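PDB 6U75: E3 SUMO-protein ligase SIZ2 from Saccharomyces cerevisiae, which acts as a SUMO E3 ligase of the PIAS family, may promote Smt3 attachment to septins and may take part in chromosome maintenance. Local coordinates for residues S49-L54 / P103-P108; L183-P188 / E256-S261; M194-K199 / D210-L215. All blocks are in the same frame, centred on the assembly; numbering follows the deposited sequence.

Contact 1: residues S49-L54 / P103-P108; sequences SYKLYL and PANLTP
Thr107 OG1 accepts from Leu52 N at 2.8 Å (N-H...O angle 163°) and donates to Asn105 OD1 at 2.6 Å. Asn105 OD1 has a second donor, Thr107 N, at 3.2 Å, and this bond closes an Asx turn. The hydroxyl lies in the carbonyl plane of the Asn105 amide, whereas Thr107 N comes from above it. The two bonds should hold the amide in a fixed rotation. Thr107 OG1 sits beside its own backbone N (chi1 -47°), which places it between Leu52 N and the amide. Leu106 N, inside the turn, binds Leu52 O at 2.9 Å.

Beyond the turn the segments pair as antiparallel strands. Tyr53 and Asn105 form a non-hydrogen-bonded pair. Leu54 and Ala104 form the hydrogen-bonded pair, with Leu54 N giving to Ala104 O at 2.8 Å and Ala104 N giving to Leu54 O at 3.1 Å.

The Tyr53 ring lies between two side chains. Asn105 OD1 meets the ring edge at CE1, near the ring plane, and the amide is turned 67° to the ring. On the CD2 side, Pro103 CG packs against the ring obliquely. The other face of the pairing is apolar. There Leu54 touches Ala104, and Leu54 CB lies 4.0 Å from Leu106 CD1. Lys51 passes across Thr107 at about a right angle, its CB and CD against OG1.

The pairing lies in the PINIT domain, where strand 104-105 lines one edge of strand 50-58. Strand 130-139 runs along the other edge, with backbone hydrogen bonds between Lys51 and Val137 and between Tyr53 and Phe135. Leu54 and Leu106 reach strand 79-82 of a second sheet, and Tyr50 packs on helix 38-46.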
loop_
_atom_site.group_PDB
_atom_site.type_symbol
_atom_site.label_atom_id
_atom_site.label_comp_id
_atom_site.label_asym_id
_atom_site.label_seq_id
_atom_site.Cartn_x
_atom_site.Cartn_y
_atom_site.Cartn_z
ATOM N N SER A 49 -4.898 -16.541 6.403
ATOM C CA SER A 49 -4.336 -15.243 6.061
ATOM C C SER A 49 -2.819 -15.200 6.177
ATOM O O SER A 49 -2.232 -14.129 5.989
ATOM C CB SER A 49 -4.943 -14.157 6.955
ATOM O OG SER A 49 -6.332 -14.018 6.717
ATOM N N TYR A 50 -2.172 -16.322 6.481
ATOM C CA TYR A 50 -0.722 -16.361 6.608
ATOM C C TYR A 50 -0.095 -16.770 5.282
ATOM O O TYR A 50 -0.467 -17.792 4.697
ATOM C CB TYR A 50 -0.293 -17.331 7.713
ATOM C CG TYR A 50 -0.596 -16.862 9.124
ATOM C CD1 TYR A 50 -1.210 -15.637 9.361
ATOM C CD2 TYR A 50 -0.259 -17.646 10.219
ATOM C CE1 TYR A 50 -1.484 -15.212 10.649
ATOM C CE2 TYR A 50 -0.527 -17.228 11.508
ATOM C CZ TYR A 50 -1.139 -16.011 11.717
ATOM O OH TYR A 50 -1.409 -15.590 13.000
ATOM N N LYS A 51 0.860 -15.967 4.817
ATOM C CA LYS A 51 1.575 -16.221 3.577
ATOM C C LYS A 51 3.069 -16.043 3.815
ATOM O O LYS A 51 3.493 -15.376 4.760
ATOM C CB LYS A 51 1.117 -15.279 2.452
ATOM C CG LYS A 51 -0.379 -15.306 2.158
ATOM C CD LYS A 51 -0.856 -16.690 1.745
ATOM C CE LYS A 51 -2.157 -16.622 0.963
ATOM N NZ LYS A 51 -1.915 -16.369 -0.485
ATOM N N LEU A 52 3.869 -16.648 2.941
ATOM C CA LEU A 52 5.321 -16.496 2.972
ATOM C C LEU A 52 5.707 -15.457 1.927
ATOM O O LEU A 52 5.582 -15.703 0.723
ATOM C CB LEU A 52 6.023 -17.826 2.713
ATOM C CG LEU A 52 7.552 -17.742 2.680
ATOM C CD1 LEU A 52 8.090 -17.236 4.009
ATOM C CD2 LEU A 52 8.167 -19.089 2.331
ATOM N N TYR A 53 6.179 -14.301 2.385
ATOM C CA TYR A 53 6.489 -13.176 1.518
ATOM C C TYR A 53 7.992 -12.937 1.477
ATOM O O TYR A 53 8.659 -12.920 2.520
ATOM C CB TYR A 53 5.772 -11.907 1.991
ATOM C CG TYR A 53 4.341 -11.769 1.514
ATOM C CD1 TYR A 53 3.681 -12.819 0.887
ATOM C CD2 TYR A 53 3.652 -10.574 1.680
ATOM C CE1 TYR A 53 2.377 -12.686 0.448
ATOM C CE2 TYR A 53 2.348 -10.433 1.246
ATOM C CZ TYR A 53 1.716 -11.490 0.630
ATOM O OH TYR A 53 0.419 -11.351 0.196
ATOM N N LEU A 54 8.509 -12.759 0.265
ATOM C CA LEU A 54 9.881 -12.335 0.035
ATOM C C LEU A 54 9.943 -10.814 0.003
ATOM O O LEU A 54 9.079 -10.158 -0.585
ATOM C CB LEU A 54 10.397 -12.911 -1.283
ATOM C CG LEU A 54 11.817 -12.551 -1.722
ATOM C CD1 LEU A 54 12.848 -13.325 -0.920
ATOM C CD2 LEU A 54 11.984 -12.812 -3.210
ATOM N N PRO A 103 6.010 -7.063 -1.998
ATOM C CA PRO A 103 6.675 -8.351 -1.785
ATOM C C PRO A 103 6.184 -9.393 -2.781
ATOM O O PRO A 103 5.182 -9.214 -3.475
ATOM C CB PRO A 103 6.284 -8.718 -0.350
ATOM C CG PRO A 103 4.981 -8.031 -0.134
ATOM C CD PRO A 103 5.041 -6.757 -0.932
ATOM N N ALA A 104 6.919 -10.499 -2.841
ATOM C CA ALA A 104 6.584 -11.629 -3.698
ATOM C C ALA A 104 6.027 -12.757 -2.843
ATOM O O ALA A 104 6.591 -13.083 -1.793
ATOM C CB ALA A 104 7.810 -12.108 -4.477
ATOM N N ASN A 105 4.925 -13.350 -3.294
ATOM C CA ASN A 105 4.256 -14.420 -2.562
ATOM C C ASN A 105 4.849 -15.757 -2.990
ATOM O O ASN A 105 4.655 -16.195 -4.129
ATOM C CB ASN A 105 2.751 -14.382 -2.812
ATOM C CG ASN A 105 2.003 -15.448 -2.035
ATOM O OD1 ASN A 105 2.468 -15.919 -0.998
ATOM N ND2 ASN A 105 0.835 -15.834 -2.535
ATOM N N LEU A 106 5.568 -16.408 -2.078
ATOM C CA LEU A 106 6.167 -17.710 -2.328
ATOM C C LEU A 106 5.301 -18.866 -1.842
ATOM O O LEU A 106 5.681 -20.027 -2.026
ATOM C CB LEU A 106 7.539 -17.795 -1.650
ATOM C CG LEU A 106 8.519 -16.649 -1.913
ATOM C CD1 LEU A 106 9.749 -16.804 -1.034
ATOM C CD2 LEU A 106 8.913 -16.587 -3.380
ATOM N N THR A 107 4.148 -18.578 -1.238
ATOM C CA THR A 107 3.372 -19.625 -0.575
ATOM C C THR A 107 2.977 -20.761 -1.509
ATOM O O THR A 107 3.226 -21.929 -1.160
ATOM C CB THR A 107 2.132 -19.004 0.076
ATOM O OG1 THR A 107 2.507 -17.833 0.812
ATOM C CG2 THR A 107 1.471 -19.999 1.021
ATOM N N PRO A 108 2.371 -20.517 -2.676
ATOM C CA PRO A 108 1.849 -21.641 -3.471
ATOM C C PRO A 108 2.925 -22.513 -4.095
ATOM O O PRO A 108 2.632 -23.661 -4.450
ATOM C CB PRO A 108 1.004 -20.947 -4.547
ATOM C CG PRO A 108 1.620 -19.607 -4.694
ATOM C CD PRO A 108 2.122 -19.219 -3.330
#

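Contact 2: residues L183-P188 / E256-S261; sequences LSLQCP and EQVEIS
An antiparallel strand pair in the SP-RING part of the chain joins Leu183 and Ser184 to Gln257 and Val258. Leu183 and Val258 are the hydrogen-bonded pair. Leu183 N gives to Val258 O at 2.9 Å in the carbonyl plane, while the return bond from Val258 N to Leu183 O is weak, with an N-H...O angle of only 125°. Ser184 and Gln257 form the non-hydrogen-bonded pair. One residue on, Leu185 N binds Glu256 O at 2.9 Å, approaching from above the carbonyl plane.

The strand then turns away. Ser184 OG, placed beside its carbonyl carbon (chi1 172°), accepts from Gln186 N at 3.0 Å and makes an ST turn. The aliphatic part of Gln186 rests on Glu256, with Gln186 CG 4.0 Å from Glu256 CB. Leu183 and Val258 lie on the apolar face, away from Ser184 and Gln257. Here the side chains of Leu185 and Val258 cross obliquely, with Leu185 CD1 4.2 Å from Val258 CG2, and Leu183 CB meets Ile260 CG1 at 4.1 Å.

Helix 242-249 covers this face, with Ile247 against Leu183 and Leu185, and Phe243 against Ile260. Strand 266-268 pairs with the far edge of strand 257-260, and its Trp266 packs on Val258 and Ile260.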
loop_
_atom_site.group_PDB
_atom_site.type_symbol
_atom_site.label_atom_id
_atom_site.label_comp_id
_atom_site.label_asym_id
_atom_site.label_seq_id
_atom_site.Cartn_x
_atom_site.Cartn_y
_atom_site.Cartn_z
ATOM N N LEU A 183 -17.789 21.225 -5.355
ATOM C CA LEU A 183 -17.440 19.981 -4.683
ATOM C C LEU A 183 -17.891 18.816 -5.555
ATOM O O LEU A 183 -19.081 18.698 -5.870
ATOM C CB LEU A 183 -18.098 19.907 -3.305
ATOM C CG LEU A 183 -18.025 18.565 -2.571
ATOM C CD1 LEU A 183 -16.593 18.236 -2.185
ATOM C CD2 LEU A 183 -18.925 18.579 -1.347
ATOM N N SER A 184 -16.948 17.966 -5.947
ATOM C CA SER A 184 -17.263 16.793 -6.746
ATOM C C SER A 184 -17.651 15.630 -5.843
ATOM O O SER A 184 -17.004 15.379 -4.822
ATOM C CB SER A 184 -16.072 16.396 -7.620
ATOM O OG SER A 184 -16.302 15.149 -8.254
ATOM N N LEU A 185 -18.718 14.932 -6.219
ATOM C CA LEU A 185 -19.111 13.700 -5.552
ATOM C C LEU A 185 -18.471 12.472 -6.183
ATOM O O LEU A 185 -18.782 11.349 -5.774
ATOM C CB LEU A 185 -20.635 13.548 -5.571
ATOM C CG LEU A 185 -21.440 14.682 -4.931
ATOM C CD1 LEU A 185 -22.915 14.314 -4.869
ATOM C CD2 LEU A 185 -20.909 15.016 -3.546
ATOM N N GLN A 186 -17.589 12.660 -7.161
ATOM C CA GLN A 186 -16.941 11.566 -7.866
ATOM C C GLN A 186 -15.555 11.313 -7.290
ATOM O O GLN A 186 -14.905 12.217 -6.758
ATOM C CB GLN A 186 -16.831 11.876 -9.361
ATOM C CG GLN A 186 -18.143 12.280 -10.006
ATOM C CD GLN A 186 -19.222 11.230 -9.838
ATOM O OE1 GLN A 186 -20.047 11.310 -8.929
ATOM N NE2 GLN A 186 -19.222 10.236 -10.718
ATOM N N CYS A 187 -15.113 10.072 -7.402
ATOM C CA CYS A 187 -13.787 9.681 -6.939
ATOM C C CYS A 187 -12.756 9.955 -8.029
ATOM O O CYS A 187 -13.001 9.630 -9.197
ATOM C CB CYS A 187 -13.763 8.207 -6.567
ATOM S SG CYS A 187 -12.159 7.602 -6.024
ATOM N N PRO A 188 -11.606 10.551 -7.708
ATOM C CA PRO A 188 -10.591 10.757 -8.753
ATOM C C PRO A 188 -10.050 9.459 -9.320
ATOM O O PRO A 188 -9.666 9.415 -10.496
ATOM C CB PRO A 188 -9.491 11.553 -8.032
ATOM C CG PRO A 188 -10.118 12.071 -6.787
ATOM C CD PRO A 188 -11.165 11.079 -6.407
ATOM N N GLU A 256 -23.207 14.734 -10.101
ATOM C CA GLU A 256 -21.764 14.537 -10.067
ATOM C C GLU A 256 -21.019 15.669 -9.380
ATOM O O GLU A 256 -19.940 15.436 -8.830
ATOM C CB GLU A 256 -21.210 14.385 -11.490
ATOM C CG GLU A 256 -21.924 13.347 -12.338
ATOM C CD GLU A 256 -21.305 13.197 -13.714
ATOM O OE1 GLU A 256 -20.567 12.214 -13.937
ATOM O OE2 GLU A 256 -21.546 14.073 -14.571
ATOM N N GLN A 257 -21.562 16.883 -9.406
ATOM C CA GLN A 257 -20.961 18.044 -8.768
ATOM C C GLN A 257 -22.002 18.731 -7.897
ATOM O O GLN A 257 -23.198 18.438 -7.970
ATOM C CB GLN A 257 -20.404 19.033 -9.803
ATOM C CG GLN A 257 -19.199 18.525 -10.572
ATOM C CD GLN A 257 -18.542 19.611 -11.404
ATOM O OE1 GLN A 257 -19.189 20.579 -11.805
ATOM N NE2 GLN A 257 -17.248 19.459 -11.659
ATOM N N VAL A 258 -21.532 19.658 -7.063
ATOM C CA VAL A 258 -22.406 20.425 -6.185
ATOM C C VAL A 258 -21.763 21.783 -5.935
ATOM O O VAL A 258 -20.537 21.909 -5.882
ATOM C CB VAL A 258 -22.674 19.676 -4.858
ATOM C CG1 VAL A 258 -23.332 20.589 -3.856
ATOM C CG2 VAL A 258 -23.544 18.448 -5.101
ATOM N N GLU A 259 -22.601 22.806 -5.796
ATOM C CA GLU A 259 -22.158 24.173 -5.564
ATOM C C GLU A 259 -22.207 24.471 -4.072
ATOM O O GLU A 259 -23.219 24.202 -3.416
ATOM C CB GLU A 259 -23.039 25.162 -6.328
ATOM C CG GLU A 259 -22.457 26.559 -6.439
ATOM C CD GLU A 259 -23.454 27.564 -6.981
ATOM O OE1 GLU A 259 -23.598 28.647 -6.375
ATOM O OE2 GLU A 259 -24.099 27.268 -8.009
ATOM N N ILE A 260 -21.119 25.033 -3.546
ATOM C CA ILE A 260 -20.962 25.326 -2.129
ATOM C C ILE A 260 -20.696 26.817 -1.983
ATOM O O ILE A 260 -19.873 27.379 -2.717
ATOM C CB ILE A 260 -19.813 24.510 -1.508
ATOM C CG1 ILE A 260 -20.125 23.012 -1.545
ATOM C CG2 ILE A 260 -19.536 24.975 -0.083
ATOM C CD1 ILE A 260 -20.990 22.537 -0.405
ATOM N N SER A 261 -21.382 27.449 -1.038
ATOM C CA SER A 261 -21.217 28.861 -0.736
ATOM C C SER A 261 -20.577 29.019 0.642
ATOM O O SER A 261 -20.283 28.040 1.336
ATOM C CB SER A 261 -22.564 29.583 -0.810
ATOM O OG SER A 261 -23.522 28.968 0.035
#

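Contact 3: residues M194-K199 / D210-L215; sequences MKYPAK and DALWFL
Ala211 CB is a small knob at the start of helix 211-218 in the SP-RING zinc finger. Ala211 CB fits against Ala198 CB, 3.9 Å away, and Tyr196 CB, 4.2 Å away. Leu212 runs side by side with the Tyr196 ring, both pointing the same way, and Leu212 CB lies 4.0 Å from Tyr196 CD2. Asp210 also lies beside this ring, its carboxylate plane turned 49° from it.

The bend at Lys195 and Tyr196 forms a hollow of two backbone N-H groups, which Asp210 OD1 fills. The carboxylate is swung back beside its own carbonyl carbon (chi1 -166°), which puts OD1 there. Asp210 OD1 accepts from Lys195 N at 2.8 Å, nearly in line with its C-O bond, and from Tyr196 N at 3.0 Å, from above the carboxylate plane. The other oxygen, Asp210 OD2, caps the helix by taking Trp213 N at 3.1 Å on its anti lone pair. One carboxylate at the N-cap thus ties loop to helix. Ala211 N returns a bond to Tyr196 O at 3.0 Å.

Helix 142-150 packs over the join, with Leu146 against both Tyr196 and Ala211. Strand 239-240 flanks strand 197-199, and helix 242-249 covers Met194 and Pro197.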
loop_
_atom_site.group_PDB
_atom_site.type_symbol
_atom_site.label_atom_id
_atom_site.label_comp_id
_atom_site.label_asym_id
_atom_site.label_seq_id
_atom_site.Cartn_x
_atom_site.Cartn_y
_atom_site.Cartn_z
ATOM N N MET A 194 -18.609 8.361 -5.238
ATOM C CA MET A 194 -17.950 7.859 -4.042
ATOM C C MET A 194 -18.949 7.161 -3.133
ATOM O O MET A 194 -20.091 7.603 -2.977
ATOM C CB MET A 194 -17.277 9.004 -3.284
ATOM C CG MET A 194 -15.977 9.480 -3.903
ATOM S SD MET A 194 -15.209 10.812 -2.966
ATOM C CE MET A 194 -16.391 12.131 -3.226
ATOM N N LYS A 195 -18.510 6.058 -2.531
ATOM C CA LYS A 195 -19.278 5.381 -1.495
ATOM C C LYS A 195 -18.729 5.632 -0.099
ATOM O O LYS A 195 -19.507 5.695 0.859
ATOM C CB LYS A 195 -19.315 3.871 -1.760
ATOM C CG LYS A 195 -20.123 3.486 -2.993
ATOM C CD LYS A 195 -20.856 2.162 -2.809
ATOM C CE LYS A 195 -19.967 0.968 -3.113
ATOM N NZ LYS A 195 -19.762 0.790 -4.578
ATOM N N TYR A 196 -17.414 5.792 0.034
ATOM C CA TYR A 196 -16.756 6.020 1.320
ATOM C C TYR A 196 -15.844 7.236 1.194
ATOM O O TYR A 196 -14.615 7.107 1.142
ATOM C CB TYR A 196 -15.966 4.785 1.753
ATOM C CG TYR A 196 -16.690 3.479 1.516
ATOM C CD1 TYR A 196 -17.709 3.061 2.365
ATOM C CD2 TYR A 196 -16.351 2.657 0.450
ATOM C CE1 TYR A 196 -18.370 1.867 2.154
ATOM C CE2 TYR A 196 -17.006 1.460 0.231
ATOM C CZ TYR A 196 -18.015 1.070 1.086
ATOM O OH TYR A 196 -18.671 -0.121 0.876
ATOM N N PRO A 197 -16.417 8.439 1.142
ATOM C CA PRO A 197 -15.594 9.644 0.947
ATOM C C PRO A 197 -14.690 9.879 2.148
ATOM O O PRO A 197 -15.164 10.119 3.259
ATOM C CB PRO A 197 -16.631 10.761 0.787
ATOM C CG PRO A 197 -17.838 10.256 1.496
ATOM C CD PRO A 197 -17.844 8.765 1.303
ATOM N N ALA A 198 -13.381 9.818 1.915
ATOM C CA ALA A 198 -12.397 9.885 2.983
ATOM C C ALA A 198 -11.285 10.857 2.617
ATOM O O ALA A 198 -11.129 11.260 1.462
ATOM C CB ALA A 198 -11.794 8.504 3.279
ATOM N N LYS A 199 -10.511 11.225 3.637
ATOM C CA LYS A 199 -9.330 12.062 3.476
ATOM C C LYS A 199 -8.565 12.065 4.794
ATOM O O LYS A 199 -8.717 11.139 5.599
ATOM C CB LYS A 199 -9.714 13.480 3.047
ATOM C CG LYS A 199 -10.513 14.262 4.078
ATOM C CD LYS A 199 -10.825 15.665 3.582
ATOM C CE LYS A 199 -11.371 16.541 4.698
ATOM N NZ LYS A 199 -11.667 17.923 4.231
ATOM N N ASP A 210 -12.682 7.936 -2.658
ATOM C CA ASP A 210 -13.228 6.693 -2.128
ATOM C C ASP A 210 -12.136 5.912 -1.411
ATOM O O ASP A 210 -11.104 5.580 -2.003
ATOM C CB ASP A 210 -13.835 5.856 -3.250
ATOM C CG ASP A 210 -14.706 4.730 -2.725
ATOM O OD1 ASP A 210 -15.872 4.999 -2.370
ATOM O OD2 ASP A 210 -14.225 3.581 -2.661
ATOM N N ALA A 211 -12.364 5.619 -0.129
ATOM C CA ALA A 211 -11.360 4.915 0.658
ATOM C C ALA A 211 -11.062 3.540 0.076
ATOM O O ALA A 211 -9.903 3.110 0.040
ATOM C CB ALA A 211 -11.829 4.789 2.108
ATOM N N LEU A 212 -12.095 2.834 -0.388
ATOM C CA LEU A 212 -11.889 1.481 -0.890
ATOM C C LEU A 212 -11.061 1.489 -2.168
ATOM O O LEU A 212 -10.146 0.674 -2.327
ATOM C CB LEU A 212 -13.236 0.797 -1.123
ATOM C CG LEU A 212 -13.175 -0.676 -1.526
ATOM C CD1 LEU A 212 -12.399 -1.483 -0.498
ATOM C CD2 LEU A 212 -14.574 -1.241 -1.700
ATOM N N TRP A 213 -11.355 2.411 -3.087
ATOM C CA TRP A 213 -10.562 2.498 -4.307
ATOM C C TRP A 213 -9.142 2.966 -4.022
ATOM O O TRP A 213 -8.200 2.523 -4.688
ATOM C CB TRP A 213 -11.242 3.427 -5.308
ATOM C CG TRP A 213 -12.320 2.748 -6.087
ATOM C CD1 TRP A 213 -13.663 2.800 -5.853
ATOM C CD2 TRP A 213 -12.144 1.901 -7.227
ATOM N NE1 TRP A 213 -14.335 2.042 -6.781
ATOM C CE2 TRP A 213 -13.424 1.480 -7.637
ATOM C CE3 TRP A 213 -11.028 1.463 -7.944
ATOM C CZ2 TRP A 213 -13.617 0.641 -8.731
ATOM C CZ3 TRP A 213 -11.222 0.631 -9.030
ATOM C CH2 TRP A 213 -12.507 0.229 -9.414
ATOM N N PHE A 214 -8.963 3.847 -3.037
ATOM C CA PHE A 214 -7.615 4.245 -2.645
ATOM C C PHE A 214 -6.827 3.048 -2.125
ATOM O O PHE A 214 -5.672 2.837 -2.510
ATOM C CB PHE A 214 -7.679 5.347 -1.590
ATOM C CG PHE A 214 -6.335 5.755 -1.059
ATOM C CD1 PHE A 214 -5.523 6.618 -1.774
ATOM C CD2 PHE A 214 -5.884 5.277 0.160
ATOM C CE1 PHE A 214 -4.287 6.995 -1.286
ATOM C CE2 PHE A 214 -4.649 5.651 0.654
ATOM C CZ PHE A 214 -3.850 6.511 -0.071
ATOM N N LEU A 215 -7.439 2.252 -1.245
ATOM C CA LEU A 215 -6.759 1.070 -0.725
ATOM C C LEU A 215 -6.490 0.051 -1.824
ATOM O O LEU A 215 -5.476 -0.655 -1.782
ATOM C CB LEU A 215 -7.588 0.435 0.392
ATOM C CG LEU A 215 -7.712 1.251 1.681
ATOM C CD1 LEU A 215 -8.752 0.634 2.601
ATOM C CD2 LEU A 215 -6.369 1.352 2.386
#

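In the fold
Contact 1 comes first along the chain and closes before the other two begin. Centres of contacts 1 and 2 are about 41 Å apart, and those of contacts 1 and 3 about 27 Å, on opposite sides of the chain's centre. Contact 3 is nested in the loop that contact 2 closes, their centres about 14 Å apart. They touch through a probable hydrogen bond between Leu185 O and Met194 N, and share helix 242-249. The zinc ion, bound by Cys203, His205, Cys226 and Cys229, lies about 10 Å from the Ala198 side chain. Contact 1 thus helps build the PINIT domain, while contacts 2 and 3 form one connected unit in the zinc-bound SP-RING part.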